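Local coordinates for D-galactonate dehydratase family member RspA (Pantoea ananatis, PDB 3T6C), which dehydrates D-gluconate to 2-dehydro-3-deoxy-D-gluconate, with low activity in vitro, using one magnesium ion per subunit, at residues Thr34-Pro39 against Asp43-Lys48; Ile68-Ser73 against Gly107-Asn112; Ala89-Ile94 against Gly327-Lys332; Ile353-Val358 against Thr377-Ala382. One frame throughout, in Å; residues are numbered along the deposited sequence. Where two conformers were deposited one is given.

Interaction 1 of 4, residues Thr34-Pro39 against Asp43-Lys48; sequences TILTAP and DLVVVK
L36 and V45 lie side by side in the well-packed half of this pairing, their branches pointing the same way from neighbouring strands. The leucine keeps CG next to its own backbone N (chi1 -62°), and with CD1 extended it is CD2 that swings in to V45 CG2 at 3.7 Å. I68 and Y69 of helix 68-83 lie against this same face, so it belongs to the interior of the domain. Beneath the side chains, four backbone hydrogen bonds fix the register. I35 and V46 exchange a pair, both 2.8 Å between N and O. T37 and L44 form the second pair, longer in the T37 N to L44 O direction at 3.2 Å. L44 CB also lies close to T37 O, at 3.2 Å, beside the backbone bond between these residues, and CD1 reaches P39 CD at 4.0 Å.

Where I35 stands, on the opposite face, the fit is looser. Its nearest side-chain approach to V46 is CB to CB at 4.3 Å, its outer methyl barely meets K48, and the residue remains partly open to solvent. At the turn end D43 sets OD1 beside A38 CB, at 3.6 Å, although its carboxylate is bonded to the backbone N atoms of E421 and G422. The two strands form a beta hairpin, continued by strand 57-61 into the three-stranded antiparallel sheet of the N-terminal capping domain characteristic of the enolase superfamily.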
loop_
_atom_site.group_PDB
_atom_site.type_symbol
_atom_site.label_atom_id
_atom_site.label_comp_id
_atom_site.label_asym_id
_atom_site.label_seq_id
_atom_site.Cartn_x
_atom_site.Cartn_y
_atom_site.Cartn_z
ATOM N N THR A 34 -27.788 40.138 -9.834
ATOM C CA THR A 34 -27.954 38.890 -10.568
ATOM C C THR A 34 -28.993 39.114 -11.666
ATOM O O THR A 34 -30.053 39.690 -11.410
ATOM C CB THR A 34 -28.501 37.784 -9.676
ATOM O OG1 THR A 34 -27.676 37.599 -8.515
ATOM C CG2 THR A 34 -28.585 36.491 -10.448
ATOM N N ILE A 35 -28.687 38.639 -12.878
ATOM C CA ILE A 35 -29.567 38.723 -14.008
ATOM C C ILE A 35 -29.917 37.288 -14.417
ATOM O O ILE A 35 -29.008 36.437 -14.630
ATOM C CB ILE A 35 -28.881 39.440 -15.174
ATOM C CG1 ILE A 35 -28.639 40.925 -14.805
ATOM C CG2 ILE A 35 -29.753 39.391 -16.416
ATOM C CD1 ILE A 35 -27.494 41.573 -15.599
ATOM N N LEU A 36 -31.218 37.019 -14.500
ATOM C CA LEU A 36 -31.711 35.702 -14.907
ATOM C C LEU A 36 -32.282 35.878 -16.311
ATOM O O LEU A 36 -33.234 36.651 -16.540
ATOM C CB LEU A 36 -32.788 35.185 -13.966
ATOM C CG LEU A 36 -32.442 34.942 -12.495
ATOM C CD1 LEU A 36 -33.606 34.303 -11.726
ATOM C CD2 LEU A 36 -31.224 34.149 -12.375
ATOM N N THR A 37 -31.704 35.152 -17.269
ATOM C CA THR A 37 -32.125 35.302 -18.673
ATOM C C THR A 37 -31.989 33.985 -19.449
ATOM O O THR A 37 -31.171 33.163 -19.091
ATOM C CB THR A 37 -31.313 36.465 -19.374
ATOM O OG1 THR A 37 -31.819 36.696 -20.688
ATOM C CG2 THR A 37 -29.808 36.169 -19.500
ATOM N N ALA A 38 -32.796 33.799 -20.499
ATOM C CA ALA A 38 -32.773 32.540 -21.228
ATOM C C ALA A 38 -32.801 32.686 -22.765
ATOM O O ALA A 38 -33.675 32.121 -23.395
ATOM C CB ALA A 38 -33.964 31.661 -20.759
ATOM N N PRO A 39 -31.824 33.389 -23.351
ATOM C CA PRO A 39 -31.948 33.716 -24.794
ATOM C C PRO A 39 -31.774 32.500 -25.679
ATOM O O PRO A 39 -32.270 32.499 -26.807
ATOM C CB PRO A 39 -30.824 34.750 -25.036
ATOM C CG PRO A 39 -30.470 35.302 -23.591
ATOM C CD PRO A 39 -30.680 34.067 -22.698
ATOM N N ASP A 43 -32.241 28.341 -19.037
ATOM C CA ASP A 43 -32.132 29.389 -18.003
ATOM C C ASP A 43 -30.688 29.596 -17.565
ATOM O O ASP A 43 -30.017 28.653 -17.176
ATOM C CB ASP A 43 -32.963 29.026 -16.769
ATOM C CG ASP A 43 -34.464 28.983 -17.046
ATOM O OD1 ASP A 43 -34.920 29.506 -18.090
ATOM O OD2 ASP A 43 -35.176 28.464 -16.161
ATOM N N LEU A 44 -30.238 30.851 -17.617
ATOM C CA LEU A 44 -28.878 31.267 -17.206
ATOM C C LEU A 44 -28.882 32.181 -16.015
ATOM O O LEU A 44 -29.834 32.934 -15.853
ATOM C CB LEU A 44 -28.206 32.076 -18.332
ATOM C CG LEU A 44 -28.270 31.395 -19.709
ATOM C CD1 LEU A 44 -27.632 32.304 -20.749
ATOM C CD2 LEU A 44 -27.574 30.073 -19.691
ATOM N N VAL A 45 -27.815 32.141 -15.187
ATOM C CA VAL A 45 -27.633 33.114 -14.095
ATOM C C VAL A 45 -26.346 33.899 -14.317
ATOM O O VAL A 45 -25.258 33.305 -14.373
ATOM C CB VAL A 45 -27.548 32.409 -12.737
ATOM C CG1 VAL A 45 -27.548 33.440 -11.613
ATOM C CG2 VAL A 45 -28.722 31.429 -12.572
ATOM N N VAL A 46 -26.442 35.226 -14.366
ATOM C CA VAL A 46 -25.292 36.071 -14.660
ATOM C C VAL A 46 -25.169 37.062 -13.498
ATOM O O VAL A 46 -26.180 37.492 -12.943
ATOM C CB VAL A 46 -25.534 36.826 -16.000
ATOM C CG1 VAL A 46 -24.641 38.054 -16.141
ATOM C CG2 VAL A 46 -25.383 35.861 -17.181
ATOM N N VAL A 47 -23.940 37.362 -13.096
ATOM C CA VAL A 47 -23.678 38.390 -12.105
ATOM C C VAL A 47 -23.020 39.604 -12.759
ATOM O O VAL A 47 -22.149 39.465 -13.627
ATOM C CB VAL A 47 -22.724 37.818 -11.049
ATOM C CG1 VAL A 47 -22.121 38.916 -10.178
ATOM C CG2 VAL A 47 -23.513 36.803 -10.160
ATOM N N LYS A 48 -23.468 40.800 -12.365
ATOM C CA LYS A 48 -22.780 42.051 -12.771
ATOM C C LYS A 48 -22.280 42.784 -11.525
ATOM O O LYS A 48 -23.078 43.098 -10.634
ATOM C CB LYS A 48 -23.732 42.974 -13.580
ATOM C CG LYS A 48 -23.032 44.253 -14.061
ATOM C CD LYS A 48 -23.953 44.831 -15.166
ATOM C CE LYS A 48 -23.396 46.023 -15.850
ATOM N NZ LYS A 48 -24.406 46.481 -16.904
#

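Interaction 2 of 4, residues Ile68-Ser73 against Gly107-Asn112; sequences IYAVQS and GPVMNN
V109 and V71 both hold CG1 anti to the backbone N (chi1 175° and 177°), and the two first torsions shape the meeting of their helices. In V109 this choice sends CG1 to the other helix, where it rests 3.7 Å from the carbonyl oxygen of A70 and 4.2 Å from A70 CB, so one methyl touches backbone and side chain together. In V71 it leaves CG2 as the inner branch, 4.2 Å from V109 CG1 and equally far from N112 CB. No hydrogen bond crosses; methyl groups do the packing, one of them against a carbonyl oxygen. The axes of the two short segments pass 8.8 Å apart, crossing at -54°.

N112 offers only its CB to V71, because the rest of its side chain folds back along its own helix. ND2 gives a fairly straight bond of 2.8 Å to P108 O, lying in the asparagine's amide plane, and that oxygen also accepts from N112 N. Two donors thus grip the P108 carbonyl. The ND2 bond, together with S323 OG at OD1 and S324 OG at ND2, both from the barrel domain, fixes the rotation of the amide.

V71 also leans on V45 of strand 44-51, while V109 packs on M110 of the second subunit. Helices 68-83 and 108-129 therefore cross between the antiparallel sheet of the N-terminal domain and a subunit interface.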
loop_
_atom_site.group_PDB
_atom_site.type_symbol
_atom_site.label_atom_id
_atom_site.label_comp_id
_atom_site.label_asym_id
_atom_site.label_seq_id
_atom_site.Cartn_x
_atom_site.Cartn_y
_atom_site.Cartn_z
ATOM N N ILE A 68 -31.787 28.011 -10.428
ATOM C CA ILE A 68 -31.463 29.431 -10.590
ATOM C C ILE A 68 -31.926 30.302 -9.427
ATOM O O ILE A 68 -31.234 31.255 -9.077
ATOM C CB ILE A 68 -32.027 30.003 -11.930
ATOM C CG1 ILE A 68 -33.561 30.019 -11.953
ATOM C CG2 ILE A 68 -31.429 29.212 -13.116
ATOM C CD1 ILE A 68 -34.138 30.572 -13.278
ATOM N N TYR A 69 -33.065 29.996 -8.810
ATOM C CA TYR A 69 -33.578 30.876 -7.729
ATOM C C TYR A 69 -32.835 30.688 -6.420
ATOM O O TYR A 69 -32.759 31.633 -5.617
ATOM C CB TYR A 69 -35.087 30.708 -7.557
ATOM C CG TYR A 69 -35.835 31.100 -8.836
ATOM C CD1 TYR A 69 -35.765 32.380 -9.318
ATOM C CD2 TYR A 69 -36.587 30.155 -9.528
ATOM C CE1 TYR A 69 -36.402 32.722 -10.496
ATOM C CE2 TYR A 69 -37.265 30.496 -10.666
ATOM C CZ TYR A 69 -37.137 31.767 -11.170
ATOM O OH TYR A 69 -37.802 32.088 -12.372
ATOM N N ALA A 70 -32.261 29.501 -6.186
ATOM C CA ALA A 70 -31.506 29.288 -4.967
ATOM C C ALA A 70 -30.143 29.964 -5.135
ATOM O O ALA A 70 -29.631 30.573 -4.202
ATOM C CB ALA A 70 -31.344 27.801 -4.682
ATOM N N VAL A 71 -29.523 29.820 -6.320
ATOM C CA VAL A 71 -28.324 30.601 -6.632
ATOM C C VAL A 71 -28.561 32.114 -6.577
ATOM O O VAL A 71 -27.736 32.833 -5.999
ATOM C CB VAL A 71 -27.746 30.163 -8.011
ATOM C CG1 VAL A 71 -26.530 31.019 -8.403
ATOM C CG2 VAL A 71 -27.387 28.718 -7.987
ATOM N N GLN A 72 -29.668 32.599 -7.143
ATOM C CA GLN A 72 -29.974 34.020 -7.046
ATOM C C GLN A 72 -30.033 34.484 -5.597
ATOM O O GLN A 72 -29.495 35.543 -5.289
ATOM C CB GLN A 72 -31.294 34.323 -7.772
ATOM C CG GLN A 72 -31.695 35.785 -7.613
ATOM C CD GLN A 72 -32.987 36.029 -8.320
ATOM O OE1 GLN A 72 -33.972 35.331 -8.089
ATOM N NE2 GLN A 72 -32.993 37.002 -9.196
ATOM N N SER A 73 -30.671 33.728 -4.710
ATOM C CA SER A 73 -30.672 34.115 -3.303
ATOM C C SER A 73 -29.246 34.116 -2.717
ATOM O O SER A 73 -28.815 35.038 -2.015
ATOM C CB SER A 73 -31.542 33.137 -2.504
ATOM O OG SER A 73 -31.629 33.536 -1.156
ATOM N N GLY A 107 -20.542 23.105 -2.421
ATOM C CA GLY A 107 -21.731 22.520 -2.987
ATOM C C GLY A 107 -22.158 23.330 -4.202
ATOM O O GLY A 107 -21.627 24.434 -4.445
ATOM N N PRO A 108 -23.115 22.820 -4.972
ATOM C CA PRO A 108 -23.377 23.490 -6.269
ATOM C C PRO A 108 -24.046 24.873 -6.100
ATOM O O PRO A 108 -23.753 25.757 -6.933
ATOM C CB PRO A 108 -24.268 22.491 -7.044
ATOM C CG PRO A 108 -24.951 21.628 -5.913
ATOM C CD PRO A 108 -23.853 21.560 -4.792
ATOM N N VAL A 109 -24.951 25.080 -5.127
ATOM C CA VAL A 109 -25.539 26.424 -5.028
ATOM C C VAL A 109 -24.436 27.377 -4.517
ATOM O O VAL A 109 -24.228 28.478 -5.091
ATOM C CB VAL A 109 -26.730 26.390 -4.072
ATOM C CG1 VAL A 109 -27.235 27.778 -3.886
ATOM C CG2 VAL A 109 -27.817 25.511 -4.611
ATOM N N MET A 110 -23.729 26.976 -3.443
ATOM C CA MET A 110 -22.681 27.825 -2.913
ATOM C C MET A 110 -21.607 28.160 -3.958
ATOM O O MET A 110 -21.193 29.330 -4.091
ATOM C CB MET A 110 -22.019 27.167 -1.709
ATOM C CG MET A 110 -22.999 26.789 -0.572
ATOM S SD MET A 110 -23.837 28.154 0.193
ATOM C CE MET A 110 -22.462 28.999 0.995
ATOM N N ASN A 111 -21.162 27.154 -4.690
ATOM C CA ASN A 111 -20.011 27.369 -5.576
ATOM C C ASN A 111 -20.416 28.214 -6.771
ATOM O O ASN A 111 -19.630 29.033 -7.235
ATOM C CB ASN A 111 -19.451 26.035 -6.075
ATOM C CG ASN A 111 -18.819 25.197 -4.960
ATOM O OD1 ASN A 111 -18.853 25.575 -3.778
ATOM N ND2 ASN A 111 -18.317 24.029 -5.318
ATOM N N ASN A 112 -21.625 28.027 -7.283
ATOM C CA ASN A 112 -22.044 28.807 -8.448
ATOM C C ASN A 112 -22.202 30.276 -8.095
ATOM O O ASN A 112 -21.834 31.155 -8.888
ATOM C CB ASN A 112 -23.346 28.251 -9.020
ATOM C CG ASN A 112 -23.092 27.198 -10.056
ATOM O OD1 ASN A 112 -22.896 27.528 -11.218
ATOM N ND2 ASN A 112 -23.032 25.920 -9.640
#

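Interaction 3 of 4, residues Ala89-Ile94 against Gly327-Lys332; sequences ARIEDI and GITPAK
T329 faces I91 and E92 and turns a different branch to each. Its chi1 of -69° places OG1 beside the backbone N and CG2 anti to it, and these two atoms make the whole direct contact. The hydroxyl oxygen faces I91 CG2 at 3.5 Å, with the isoleucine pointing its CB at the opposing helix and crossing the threonine at a slant. The methyl group meets the glutamate: E92 bends at chi2 (75°), which brings its carboxylate round until OE1 lies 3.6 Å from T329 CG2.

Direct hydrogen bonds between the segments are absent, and a water closes the polar side instead. It donates to E92 OE1 and to T329 OG1, each at 3.0 Å, and so spans the two buried side chains. T329 OG1 is bonded as well to D118 OD1 and W122 NE1 of helix 108-129, partners that should fix its rotation. The other carboxylate oxygen, E92 OE2, pairs with K333 and Q96, so both ends of the acid are held and its negative charge is probably well compensated.

G327 and R90 occupy the N-cap positions of the two helices, so the contact joins two first turns. Helix 91-100 belongs to the N-terminal domain, and helix 328-340 is one of the helices surrounding the barrel: the interdomain packing is that of an enolase-superfamily subunit.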
loop_
_atom_site.group_PDB
_atom_site.type_symbol
_atom_site.label_atom_id
_atom_site.label_comp_id
_atom_site.label_asym_id
_atom_site.label_seq_id
_atom_site.Cartn_x
_atom_site.Cartn_y
_atom_site.Cartn_z
ATOM N N ALA A 89 -9.624 44.325 -6.464
ATOM C CA ALA A 89 -8.283 43.821 -6.820
ATOM C C ALA A 89 -7.927 42.558 -6.015
ATOM O O ALA A 89 -7.114 41.753 -6.493
ATOM C CB ALA A 89 -7.229 44.891 -6.542
ATOM N N ARG A 90 -8.520 42.365 -4.827
ATOM C CA ARG A 90 -8.007 41.255 -4.068
ATOM C C ARG A 90 -8.950 40.100 -4.396
ATOM O O ARG A 90 -9.714 39.572 -3.544
ATOM C CB ARG A 90 -8.184 41.637 -2.589
ATOM C CG ARG A 90 -7.264 42.837 -2.216
ATOM C CD ARG A 90 -7.124 43.016 -0.685
ATOM N NE ARG A 90 -6.250 44.202 -0.448
ATOM C CZ ARG A 90 -5.391 44.324 0.577
ATOM N NH1 ARG A 90 -5.299 43.365 1.499
ATOM N NH2 ARG A 90 -4.668 45.441 0.696
ATOM N N ILE A 91 -8.603 39.441 -5.484
ATOM C CA ILE A 91 -9.480 38.371 -6.046
ATOM C C ILE A 91 -9.351 37.156 -5.140
ATOM O O ILE A 91 -10.351 36.582 -4.736
ATOM C CB ILE A 91 -9.124 38.004 -7.505
ATOM C CG1 ILE A 91 -9.288 39.241 -8.417
ATOM C CG2 ILE A 91 -10.000 36.809 -7.953
ATOM C CD1 ILE A 91 -9.039 38.944 -9.920
ATOM N N GLU A 92 -8.120 36.765 -4.805
ATOM C CA GLU A 92 -7.944 35.568 -3.994
ATOM C C GLU A 92 -8.484 35.749 -2.579
ATOM O O GLU A 92 -9.080 34.828 -2.034
ATOM C CB GLU A 92 -6.448 35.261 -3.913
ATOM C CG GLU A 92 -6.152 33.946 -3.212
ATOM C CD GLU A 92 -6.454 32.723 -4.056
ATOM O OE1 GLU A 92 -6.105 32.696 -5.254
ATOM O OE2 GLU A 92 -7.005 31.771 -3.482
ATOM N N ASP A 93 -8.273 36.931 -1.986
ATOM C CA ASP A 93 -8.717 37.166 -0.608
ATOM C C ASP A 93 -10.243 37.154 -0.618
ATOM O O ASP A 93 -10.851 36.619 0.314
ATOM C CB ASP A 93 -8.213 38.530 -0.105
ATOM C CG ASP A 93 -8.615 38.789 1.332
ATOM O OD1 ASP A 93 -8.034 38.161 2.239
ATOM O OD2 ASP A 93 -9.488 39.657 1.584
ATOM N N ILE A 94 -10.879 37.735 -1.647
ATOM C CA ILE A 94 -12.327 37.674 -1.746
ATOM C C ILE A 94 -12.817 36.231 -1.978
ATOM O O ILE A 94 -13.787 35.800 -1.356
ATOM C CB ILE A 94 -12.846 38.631 -2.841
ATOM C CG1 ILE A 94 -12.633 40.095 -2.389
ATOM C CG2 ILE A 94 -14.343 38.324 -3.189
ATOM C CD1 ILE A 94 -12.918 41.072 -3.539
ATOM N N GLY A 327 -15.554 29.088 -10.053
ATOM C CA GLY A 327 -15.023 30.147 -10.910
ATOM C C GLY A 327 -13.619 29.979 -11.463
ATOM O O GLY A 327 -13.060 28.887 -11.485
ATOM N N ILE A 328 -13.082 31.078 -12.030
ATOM C CA ILE A 328 -11.767 31.030 -12.684
ATOM C C ILE A 328 -10.640 30.762 -11.694
ATOM O O ILE A 328 -9.716 30.007 -11.986
ATOM C CB ILE A 328 -11.506 32.347 -13.410
ATOM C CG1 ILE A 328 -12.387 32.364 -14.659
ATOM C CG2 ILE A 328 -10.002 32.477 -13.795
ATOM C CD1 ILE A 328 -12.482 33.716 -15.375
ATOM N N THR A 329 -10.712 31.363 -10.501
ATOM C CA THR A 329 -9.653 31.159 -9.483
ATOM C C THR A 329 -9.422 29.662 -9.193
ATOM O O THR A 329 -8.306 29.150 -9.368
ATOM C CB THR A 329 -9.968 31.957 -8.215
ATOM O OG1 THR A 329 -9.828 33.365 -8.519
ATOM C CG2 THR A 329 -8.973 31.623 -7.056
ATOM N N PRO A 330 -10.470 28.943 -8.804
ATOM C CA PRO A 330 -10.243 27.506 -8.561
ATOM C C PRO A 330 -10.040 26.705 -9.843
ATOM O O PRO A 330 -9.312 25.709 -9.801
ATOM C CB PRO A 330 -11.501 27.079 -7.823
ATOM C CG PRO A 330 -12.578 28.106 -8.244
ATOM C CD PRO A 330 -11.794 29.395 -8.323
ATOM N N ALA A 331 -10.641 27.111 -10.955
ATOM C CA ALA A 331 -10.417 26.357 -12.181
ATOM C C ALA A 331 -8.949 26.395 -12.577
ATOM O O ALA A 331 -8.402 25.397 -13.079
ATOM C CB ALA A 331 -11.270 26.918 -13.321
ATOM N N LYS A 332 -8.310 27.556 -12.449
ATOM C CA LYS A 332 -6.900 27.645 -12.806
ATOM C C LYS A 332 -6.088 26.725 -11.925
ATOM O O LYS A 332 -5.130 26.056 -12.401
ATOM C CB LYS A 332 -6.417 29.119 -12.693
ATOM C CG LYS A 332 -4.968 29.338 -13.049
ATOM C CD LYS A 332 -4.692 29.022 -14.500
ATOM C CE LYS A 332 -3.327 29.560 -14.908
ATOM N NZ LYS A 332 -2.965 29.167 -16.275
HETATM O O HOH W 1 -7.191 34.349 -7.486
#

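Interaction 4 of 4, residues Ile353-Val358 against Thr377-Ala382; sequences ISPIGV and TPMNDA
M379 reaches across to P355 and V358 with the far half of its side chain. Its CB points at helix 355-367 but stays well short of it, and chi1 (-100°) lies away from a staggered value. CG follows, still short of close contact, and the nearly extended chi2 (162°) then carries SD onward. SD is the first atom to arrive, 4.2 Å from P355 CG. There the chain kinks: chi3 of -65° swings CE off the line of the preceding atoms and on to V358 CG1, at 4.1 Å. Methionine and valine thus meet tip to tip, and sulfur and methyl touch two residues one helical turn apart. Both distances are ordinary for apolar packing.

In the barrel of the enolase superfamily, helix 355-367 connects strand 344-345 to strand 374-375, and the methionine sits on the loop that leaves the latter. The contact thus sets the loop after strand 374-375 against the first turn of the helix before it. S354 is the N-cap there, its OG accepting a weak bond of 3.4 Å from G357 N, while V358 N donates to S354 O in the regular helical way.

P355 is also packed by F387 and C390, which lie farther along the chain. Beyond M379, N380 caps the next helix through OD1 to L383 N, and its ND2 reaches P39 O in the N-terminal domain. The backbone oxygen of M379 accepts from R384 NE.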
loop_
_atom_site.group_PDB
_atom_site.type_symbol
_atom_site.label_atom_id
_atom_site.label_comp_id
_atom_site.label_asym_id
_atom_site.label_seq_id
_atom_site.Cartn_x
_atom_site.Cartn_y
_atom_site.Cartn_z
ATOM N N ILE A 353 -24.777 27.046 -19.665
ATOM C CA ILE A 353 -23.646 27.856 -19.303
ATOM C C ILE A 353 -23.896 29.168 -20.034
ATOM O O ILE A 353 -24.303 29.119 -21.188
ATOM C CB ILE A 353 -22.343 27.173 -19.703
ATOM C CG1 ILE A 353 -21.145 28.042 -19.285
ATOM C CG2 ILE A 353 -22.244 26.837 -21.213
ATOM C CD1 ILE A 353 -19.770 27.311 -19.462
ATOM N N SER A 354 -23.586 30.331 -19.446
ATOM C CA SER A 354 -23.828 31.573 -20.198
ATOM C C SER A 354 -22.656 31.832 -21.125
ATOM O O SER A 354 -21.597 31.245 -20.951
ATOM C CB SER A 354 -24.008 32.772 -19.257
ATOM O OG SER A 354 -22.769 33.106 -18.705
ATOM N N PRO A 355 -22.816 32.745 -22.118
ATOM C CA PRO A 355 -21.650 33.054 -22.930
ATOM C C PRO A 355 -20.455 33.606 -22.117
ATOM O O PRO A 355 -19.326 33.485 -22.585
ATOM C CB PRO A 355 -22.170 34.148 -23.854
ATOM C CG PRO A 355 -23.603 33.696 -24.118
ATOM C CD PRO A 355 -24.066 33.256 -22.716
ATOM N N ILE A 356 -20.708 34.213 -20.959
ATOM C CA ILE A 356 -19.647 34.622 -20.028
ATOM C C ILE A 356 -18.820 33.411 -19.576
ATOM O O ILE A 356 -17.569 33.464 -19.628
ATOM C CB ILE A 356 -20.243 35.348 -18.831
ATOM C CG1 ILE A 356 -21.028 36.553 -19.293
ATOM C CG2 ILE A 356 -19.124 35.783 -17.843
ATOM C CD1 ILE A 356 -22.039 37.047 -18.233
ATOM N N GLY A 357 -19.513 32.321 -19.196
ATOM C CA GLY A 357 -18.876 31.062 -18.793
ATOM C C GLY A 357 -18.133 30.416 -19.962
ATOM O O GLY A 357 -17.029 29.895 -19.786
ATOM N N VAL A 358 -18.717 30.506 -21.157
ATOM C CA VAL A 358 -18.031 29.991 -22.353
ATOM C C VAL A 358 -16.722 30.724 -22.565
ATOM O O VAL A 358 -15.678 30.101 -22.832
ATOM C CB VAL A 358 -18.919 30.149 -23.590
ATOM C CG1 VAL A 358 -18.137 29.803 -24.873
ATOM C CG2 VAL A 358 -20.108 29.234 -23.426
ATOM N N THR A 377 -21.556 23.839 -27.858
ATOM C CA THR A 377 -22.867 23.737 -28.515
ATOM C C THR A 377 -23.191 25.103 -29.069
ATOM O O THR A 377 -22.909 26.147 -28.459
ATOM C CB THR A 377 -23.998 23.247 -27.570
ATOM O OG1 THR A 377 -24.039 24.099 -26.448
ATOM C CG2 THR A 377 -23.769 21.849 -27.070
ATOM N N PRO A 378 -23.742 25.127 -30.274
ATOM C CA PRO A 378 -23.866 26.415 -30.950
ATOM C C PRO A 378 -24.704 27.438 -30.158
ATOM O O PRO A 378 -25.622 27.074 -29.414
ATOM C CB PRO A 378 -24.516 26.067 -32.300
ATOM C CG PRO A 378 -24.748 24.590 -32.304
ATOM C CD PRO A 378 -24.058 23.966 -31.120
ATOM N N MET A 379 -24.299 28.705 -30.285
ATOM C CA MET A 379 -24.915 29.827 -29.585
ATOM C C MET A 379 -25.763 30.503 -30.620
ATOM O O MET A 379 -25.224 30.988 -31.640
ATOM C CB MET A 379 -23.810 30.797 -29.111
ATOM C CG MET A 379 -23.424 30.649 -27.638
ATOM S SD MET A 379 -21.824 31.359 -27.143
ATOM C CE MET A 379 -20.692 30.364 -28.059
ATOM N N ASN A 380 -27.065 30.565 -30.379
ATOM C CA ASN A 380 -27.958 31.176 -31.369
ATOM C C ASN A 380 -27.858 32.685 -31.499
ATOM O O ASN A 380 -27.121 33.365 -30.775
ATOM C CB ASN A 380 -29.435 30.769 -31.122
ATOM C CG ASN A 380 -30.060 31.358 -29.821
ATOM O OD1 ASN A 380 -29.402 32.054 -29.077
ATOM N ND2 ASN A 380 -31.344 31.070 -29.571
ATOM N N ASP A 381 -28.596 33.240 -32.452
ATOM C CA ASP A 381 -28.487 34.669 -32.639
ATOM C C ASP A 381 -28.937 35.466 -31.435
ATOM O O ASP A 381 -28.327 36.464 -31.093
ATOM C CB ASP A 381 -29.167 35.103 -33.931
ATOM C CG ASP A 381 -28.241 34.914 -35.134
ATOM O OD1 ASP A 381 -28.248 33.806 -35.739
ATOM O OD2 ASP A 381 -27.468 35.862 -35.435
ATOM N N ALA A 382 -29.964 35.002 -30.762
ATOM C CA ALA A 382 -30.431 35.713 -29.561
ATOM C C ALA A 382 -29.340 35.766 -28.466
ATOM O O ALA A 382 -29.137 36.835 -27.844
ATOM C CB ALA A 382 -31.705 35.073 -29.030
#

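Overall arrangement
Interaction 1 touches two of the others, its centre lying 12 Å from those of interactions 2 and 4. On one face of the hairpin, L36 CD1 meets Y69 CE1 at 3.4 Å; on the other, V46 CG1 meets I356 CD1 at 3.5 Å, linking the N-terminal domain to the barrel. Interaction 3 also joins the two domains, but elsewhere: its centre is 21 Å from that of interaction 1 and 23 Å from that of interaction 4. The side chain of L44 is about 6 Å from that of the substrate-binding D352. Interactions 1, 2 and 4 come within about 10 to 11 Å of the bound D-gluconate, through the side chains of L44, N112 and V358, without lining it, whereas interaction 3 lies away from it.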